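Local structure of mannitol dehydrogenase (Pseudomonas fluorescens, 1LJ8) at residues 230-235 with 371-376; 315-320 with 366-371. The protein binds NAD and probably acts as a mannitol 2-dehydrogenase, interconverting mannitol and fructose. All blocks are in the same frame, centred on the assembly; numbering follows the deposited sequence.

Interaction 1 of 2, residues 230-235 with 371-376. With NAD (nicotinamide-adenine-dinucleotide), chain B.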
# COMPACT_ATOMS: atom_id res chain seq x y z
N ASP A 230 -4.22 -2.86 -7.77
CA ASP A 230 -2.92 -2.80 -8.40
C ASP A 230 -2.75 -1.56 -9.29
O ASP A 230 -3.51 -1.39 -10.23
CB ASP A 230 -2.78 -4.07 -9.27
CG ASP A 230 -1.34 -4.35 -9.73
OD1 ASP A 230 -0.45 -3.60 -9.33
OD2 ASP A 230 -1.09 -5.33 -10.49
N ARG A 231 -1.79 -0.70 -8.95
CA ARG A 231 -1.43 0.44 -9.81
C ARG A 231 -0.22 1.10 -9.18
O ARG A 231 -0.33 1.68 -8.09
CB ARG A 231 -2.56 1.48 -10.00
CG ARG A 231 -2.09 2.55 -11.02
CD ARG A 231 -3.21 3.55 -11.36
NE ARG A 231 -3.09 3.88 -12.78
CZ ARG A 231 -3.95 4.61 -13.47
NH1 ARG A 231 -5.01 5.14 -12.87
NH2 ARG A 231 -3.81 4.71 -14.80
N ILE A 232 0.93 0.97 -9.83
CA ILE A 232 2.18 1.54 -9.30
C ILE A 232 2.04 3.05 -9.25
O ILE A 232 1.81 3.73 -10.26
CB ILE A 232 3.39 1.09 -10.13
CG1 ILE A 232 3.60 -0.44 -9.91
CG2 ILE A 232 4.65 1.84 -9.70
CD1 ILE A 232 4.50 -1.07 -11.07
N THR A 233 2.22 3.57 -8.04
CA THR A 233 1.99 5.00 -7.79
C THR A 233 3.15 5.59 -7.00
O THR A 233 3.21 5.48 -5.76
CB THR A 233 0.62 5.18 -7.02
OG1 THR A 233 -0.46 4.57 -7.78
CG2 THR A 233 0.32 6.71 -6.79
N PRO A 234 4.10 6.18 -7.69
CA PRO A 234 5.27 6.77 -7.01
C PRO A 234 4.84 7.96 -6.10
O PRO A 234 3.69 8.43 -6.17
CB PRO A 234 6.10 7.33 -8.18
CG PRO A 234 5.71 6.42 -9.37
CD PRO A 234 4.22 6.22 -9.17
N MSE A 235 5.80 8.44 -5.31
CA MSE A 235 5.60 9.65 -4.49
C MSE A 235 5.70 10.83 -5.45
O MSE A 235 6.43 10.77 -6.46
CB MSE A 235 6.70 9.79 -3.42
CG MSE A 235 6.84 8.56 -2.55
SE MSE A 235 8.18 8.95 -1.17
CE MSE A 235 9.77 8.99 -2.33
N LEU A 371 13.06 4.09 -5.29
CA LEU A 371 13.43 3.03 -4.39
C LEU A 371 13.21 3.50 -2.94
O LEU A 371 12.91 2.68 -2.07
CB LEU A 371 14.90 2.56 -4.60
CG LEU A 371 15.15 1.87 -5.96
CD1 LEU A 371 16.57 1.26 -5.92
CD2 LEU A 371 14.06 0.77 -6.24
N GLU A 372 13.31 4.80 -2.66
CA GLU A 372 13.04 5.23 -1.29
C GLU A 372 11.59 4.90 -0.87
O GLU A 372 11.33 4.57 0.30
CB GLU A 372 13.27 6.72 -1.12
CG GLU A 372 13.19 7.10 0.36
CD GLU A 372 13.78 8.47 0.68
OE1 GLU A 372 14.81 8.87 0.09
OE2 GLU A 372 13.21 9.14 1.57
N ARG A 373 10.67 4.98 -1.84
CA ARG A 373 9.27 4.64 -1.57
C ARG A 373 9.18 3.13 -1.39
O ARG A 373 8.61 2.65 -0.43
CB ARG A 373 8.37 5.03 -2.76
CG ARG A 373 6.89 4.76 -2.52
CD ARG A 373 6.05 4.96 -3.80
NE ARG A 373 6.25 3.84 -4.70
CZ ARG A 373 5.69 2.64 -4.53
NH1 ARG A 373 4.89 2.40 -3.47
NH2 ARG A 373 5.91 1.69 -5.43
N VAL A 374 9.71 2.39 -2.35
CA VAL A 374 9.63 0.92 -2.26
C VAL A 374 10.33 0.36 -1.00
O VAL A 374 9.87 -0.65 -0.40
CB VAL A 374 10.20 0.28 -3.57
CG1 VAL A 374 10.03 -1.30 -3.48
CG2 VAL A 374 9.36 0.78 -4.79
N CYS A 375 11.40 1.02 -0.55
CA CYS A 375 12.13 0.58 0.64
C CYS A 375 11.38 0.92 1.91
O CYS A 375 11.59 0.33 2.94
CB CYS A 375 13.47 1.33 0.82
SG CYS A 375 14.75 1.01 -0.35
N SER A 376 10.54 1.95 1.84
CA SER A 376 9.92 2.41 3.07
C SER A 376 9.09 1.40 3.84
O SER A 376 8.41 0.54 3.26
CB SER A 376 9.07 3.68 2.81
OG SER A 376 7.80 3.36 2.25
PA NAD B . 1.29 7.61 0.90
O1A NAD B . 2.49 7.70 1.68
O2A NAD B . 0.99 8.52 -0.24
O5B NAD B . 0.00 7.72 1.85
C5B NAD B . -0.12 6.83 3.00
C4B NAD B . -1.40 7.41 3.65
O4B NAD B . -1.69 6.55 4.84
C3B NAD B . -1.25 8.83 4.31
O3B NAD B . -2.52 9.48 4.14
C2B NAD B . -0.92 8.50 5.77
O2B NAD B . -1.23 9.57 6.66
C1B NAD B . -1.84 7.33 6.02
N9A NAD B . -1.50 6.49 7.13
C8A NAD B . -0.30 5.92 7.50
N7A NAD B . -0.41 5.18 8.57
C5A NAD B . -1.75 5.27 8.92
C6A NAD B . -2.44 4.67 9.98
N6A NAD B . -1.91 3.84 10.88
N1A NAD B . -3.79 4.95 10.11
C2A NAD B . -4.45 5.79 9.22
N3A NAD B . -3.79 6.39 8.14
C4A NAD B . -2.43 6.09 8.05
O3 NAD B . 1.21 6.10 0.40
PN NAD B . 0.49 5.44 -0.87
O1N NAD B . 1.46 5.36 -1.97
O2N NAD B . -0.75 6.17 -1.10
O5D NAD B . 0.26 3.95 -0.39
C5D NAD B . -0.67 3.75 0.67
C4D NAD B . -0.99 2.32 0.66
O4D NAD B . -1.78 1.91 -0.48
C3D NAD B . 0.19 1.29 0.74
O3D NAD B . 0.73 1.19 2.05
C2D NAD B . -0.41 0.03 0.15
O2D NAD B . -1.04 -0.76 1.16
C1D NAD B . -1.42 0.57 -0.89
N1N NAD B . -0.91 0.56 -2.28
C2N NAD B . 0.03 1.47 -2.81
C3N NAD B . 0.46 1.27 -4.09
C7N NAD B . 1.52 2.23 -4.67
O7N NAD B . 2.04 1.91 -5.75
N7N NAD B . 1.91 3.30 -4.00
C4N NAD B . -0.03 0.13 -4.90
C5N NAD B . -1.01 -0.74 -4.33
C6N NAD B . -1.48 -0.54 -3.00
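R373 reaches from helix 371-375 to lie against the backbone of T233, P234 and M235. Its CG is anti to the backbone N (chi1 -177°), which sends the chain away from its own helix, and a bend at chi3 (75°) turns the guanidinium toward the cofactor. Along the way R373 CD comes to 3.5 Å from T233 O. That carbonyl oxygen and the carboxamide oxygen O7N of NAD lie over one face of the guanidinium, whereas P234 CA and I232 CG2 approach it obliquely. R373 NH1 stands 3.2 Å from NAD N7N, and NE is held in a salt bridge by D369. The selenomethionine M235 runs alongside R373 but points the other way, M235 CG 3.8 Å from R373 CG. Here the loop that follows strand 227-230 of the Rossmann domain meets the C-terminal domain beside the nicotinamide. The two backbone polar atoms of T233 take both ends of the carboxamide: T233 N gives to NAD O7N at 2.8 Å, and NAD N7N gives to T233 O at 3.1 Å, a pairing that fixes the rotation of the amide. T233 OG1 binds R231 O at 2.9 Å from above the carbonyl plane. With an alanine in place of R373, D369 would probably be left without its ion-pair mate and T233 O, with the carboxamide beside it, would lose its guanidinium cover.

Interaction 2 of 2, residues 315-320 with 366-371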
# COMPACT_ATOMS: atom_id res chain seq x y z
N TYR A 315 21.43 2.65 -6.73
CA TYR A 315 20.31 2.99 -7.63
C TYR A 315 19.28 3.73 -6.80
O TYR A 315 19.25 3.60 -5.55
CB TYR A 315 19.67 1.73 -8.21
CG TYR A 315 20.59 0.91 -9.07
CD1 TYR A 315 20.59 -0.48 -9.00
CD2 TYR A 315 21.44 1.52 -10.00
CE1 TYR A 315 21.41 -1.25 -9.84
CE2 TYR A 315 22.27 0.76 -10.84
CZ TYR A 315 22.25 -0.62 -10.75
OH TYR A 315 23.13 -1.34 -11.53
N ARG A 316 18.44 4.52 -7.48
CA ARG A 316 17.39 5.26 -6.74
C ARG A 316 16.00 5.08 -7.34
O ARG A 316 15.01 5.52 -6.74
CB ARG A 316 17.77 6.76 -6.64
CG ARG A 316 18.89 7.04 -5.59
CD ARG A 316 18.51 6.63 -4.17
NE ARG A 316 19.52 6.93 -3.13
CZ ARG A 316 20.50 6.12 -2.74
NH1 ARG A 316 20.66 4.93 -3.31
NH2 ARG A 316 21.31 6.48 -1.74
N PHE A 317 15.90 4.47 -8.52
CA PHE A 317 14.59 4.21 -9.15
C PHE A 317 14.44 2.77 -9.52
O PHE A 317 15.44 2.09 -9.80
CB PHE A 317 14.41 5.04 -10.42
CG PHE A 317 14.44 6.50 -10.15
CD1 PHE A 317 15.66 7.20 -10.18
CD2 PHE A 317 13.28 7.16 -9.77
CE1 PHE A 317 15.71 8.54 -9.84
CE2 PHE A 317 13.32 8.51 -9.43
CZ PHE A 317 14.54 9.20 -9.47
N VAL A 318 13.20 2.30 -9.53
CA VAL A 318 12.93 0.92 -9.88
C VAL A 318 13.42 0.57 -11.30
O VAL A 318 14.00 -0.50 -11.50
CB VAL A 318 11.40 0.60 -9.77
CG1 VAL A 318 11.11 -0.82 -10.22
CG2 VAL A 318 10.98 0.78 -8.28
N HIS A 319 13.23 1.47 -12.26
CA HIS A 319 13.66 1.13 -13.62
C HIS A 319 15.16 0.97 -13.74
O HIS A 319 15.62 0.26 -14.64
CB HIS A 319 13.18 2.16 -14.66
CG HIS A 319 13.75 3.54 -14.49
ND1 HIS A 319 13.18 4.48 -13.66
CD2 HIS A 319 14.79 4.15 -15.10
CE1 HIS A 319 13.85 5.62 -13.76
NE2 HIS A 319 14.83 5.45 -14.64
N GLU A 320 15.92 1.60 -12.85
CA GLU A 320 17.39 1.47 -12.87
C GLU A 320 17.78 0.05 -12.52
O GLU A 320 18.70 -0.49 -13.11
CB GLU A 320 18.04 2.41 -11.88
CG GLU A 320 17.90 3.84 -12.37
CD GLU A 320 18.43 4.84 -11.41
OE1 GLU A 320 18.54 4.56 -10.21
OE2 GLU A 320 18.70 5.97 -11.88
N ALA A 366 9.70 5.90 -17.80
CA ALA A 366 9.08 7.22 -17.63
C ALA A 366 8.50 7.47 -16.25
O ALA A 366 8.52 8.60 -15.78
CB ALA A 366 8.00 7.37 -18.66
N ILE A 367 8.00 6.41 -15.61
CA ILE A 367 7.34 6.55 -14.30
C ILE A 367 8.25 7.01 -13.17
O ILE A 367 7.81 7.70 -12.24
CB ILE A 367 6.59 5.21 -13.95
CG1 ILE A 367 5.58 5.37 -12.78
CG2 ILE A 367 7.64 4.16 -13.61
CD1 ILE A 367 4.51 6.44 -13.00
N ALA A 368 9.51 6.61 -13.20
CA ALA A 368 10.44 7.03 -12.18
C ALA A 368 9.95 6.78 -10.73
O ALA A 368 9.87 7.67 -9.88
CB ALA A 368 10.82 8.53 -12.39
N ASP A 369 9.66 5.51 -10.45
CA ASP A 369 9.21 5.11 -9.13
C ASP A 369 10.42 4.99 -8.21
O ASP A 369 11.43 4.35 -8.53
CB ASP A 369 8.45 3.78 -9.24
CG ASP A 369 7.79 3.39 -7.93
OD1 ASP A 369 7.64 4.30 -7.10
OD2 ASP A 369 7.43 2.20 -7.75
N GLN A 370 10.33 5.62 -7.06
CA GLN A 370 11.47 5.71 -6.16
C GLN A 370 11.80 4.53 -5.28
O GLN A 370 10.93 4.03 -4.59
CB GLN A 370 11.28 6.92 -5.23
CG GLN A 370 10.91 8.20 -5.97
CD GLN A 370 9.39 8.43 -6.02
OE1 GLN A 370 8.59 7.59 -5.61
NE2 GLN A 370 9.00 9.61 -6.54
N LEU A 371 13.06 4.09 -5.29
CA LEU A 371 13.43 3.03 -4.39
C LEU A 371 13.21 3.50 -2.94
O LEU A 371 12.91 2.68 -2.07
CB LEU A 371 14.90 2.56 -4.60
CG LEU A 371 15.15 1.87 -5.96
CD1 LEU A 371 16.57 1.26 -5.92
CD2 LEU A 371 14.06 0.77 -6.24
O HOH W 1 11.12 3.51 -11.99
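V318 and L371 cross obliquely at the tightly packed end of this contact, V318 CG2 meeting L371 CD2 at 3.7 Å. L371 spreads its branches along the backbone of the other segment: CG rests on the peptide joining R316 to F317, and CD1 reaches Y315 O at 3.6 Å, with Y315 CB beside it. T307 and F311 of helix 289-313 also touch this leucine. The adjacent main chains are fastened by two bonds, L371 N to R316 O at 2.8 Å and V318 N to D369 O at 2.9 Å. These bonds flank F317 and Q370, the non-hydrogen-bonded pair of a single antiparallel bridge, drawn close enough for F317 CA to lie 3.2 Å from D369 O. Both bridged residues are N-caps, so the bridge joins the starts of helices 318-322 and 371-375 within the C-terminal domain. E320, in the first turn of its helix, folds back so that its OE1 accepts from R316 N at 2.7 Å and also from F317 N, one carboxylate oxygen gripping two backbone donors. The F317 ring packs closely too, offering an edge to A368 O, at 3.4 Å from F317 CD2, while H240 supplies that oxygen with a hydrogen bond. Toward H319 the fit is looser and a water enters. The first torsion of H319 (chi1 64°) swings the imidazole back over its own backbone, toward A368, and brings a ring edge near A368 CA without a direct polar bond. Instead the water, in the plane of the imidazole, joins H319 N and ND1 to D369 N, the last at 2.9 Å.

In the fold
The two contacts lie about 9 Å apart between centres and share L371, where the bridged loop of interaction 2 passes into the helix of interaction 1. Along the chain interaction 2 is nested: both its segments fall between 230-235 and the end of 371-376. Interaction 2 is internal to the C-terminal domain, whereas interaction 1 spans from that domain to the Rossmann domain. They also touch directly: Q370 NE2 probably hydrogen-bonds M235 O at 2.8 Å, and P234 packs on I367 and D369. Because D369 sits on the bridged loop, its hold on R373 ties that loop to the cofactor side, consistent with the loop positioning the arginine beside NAD.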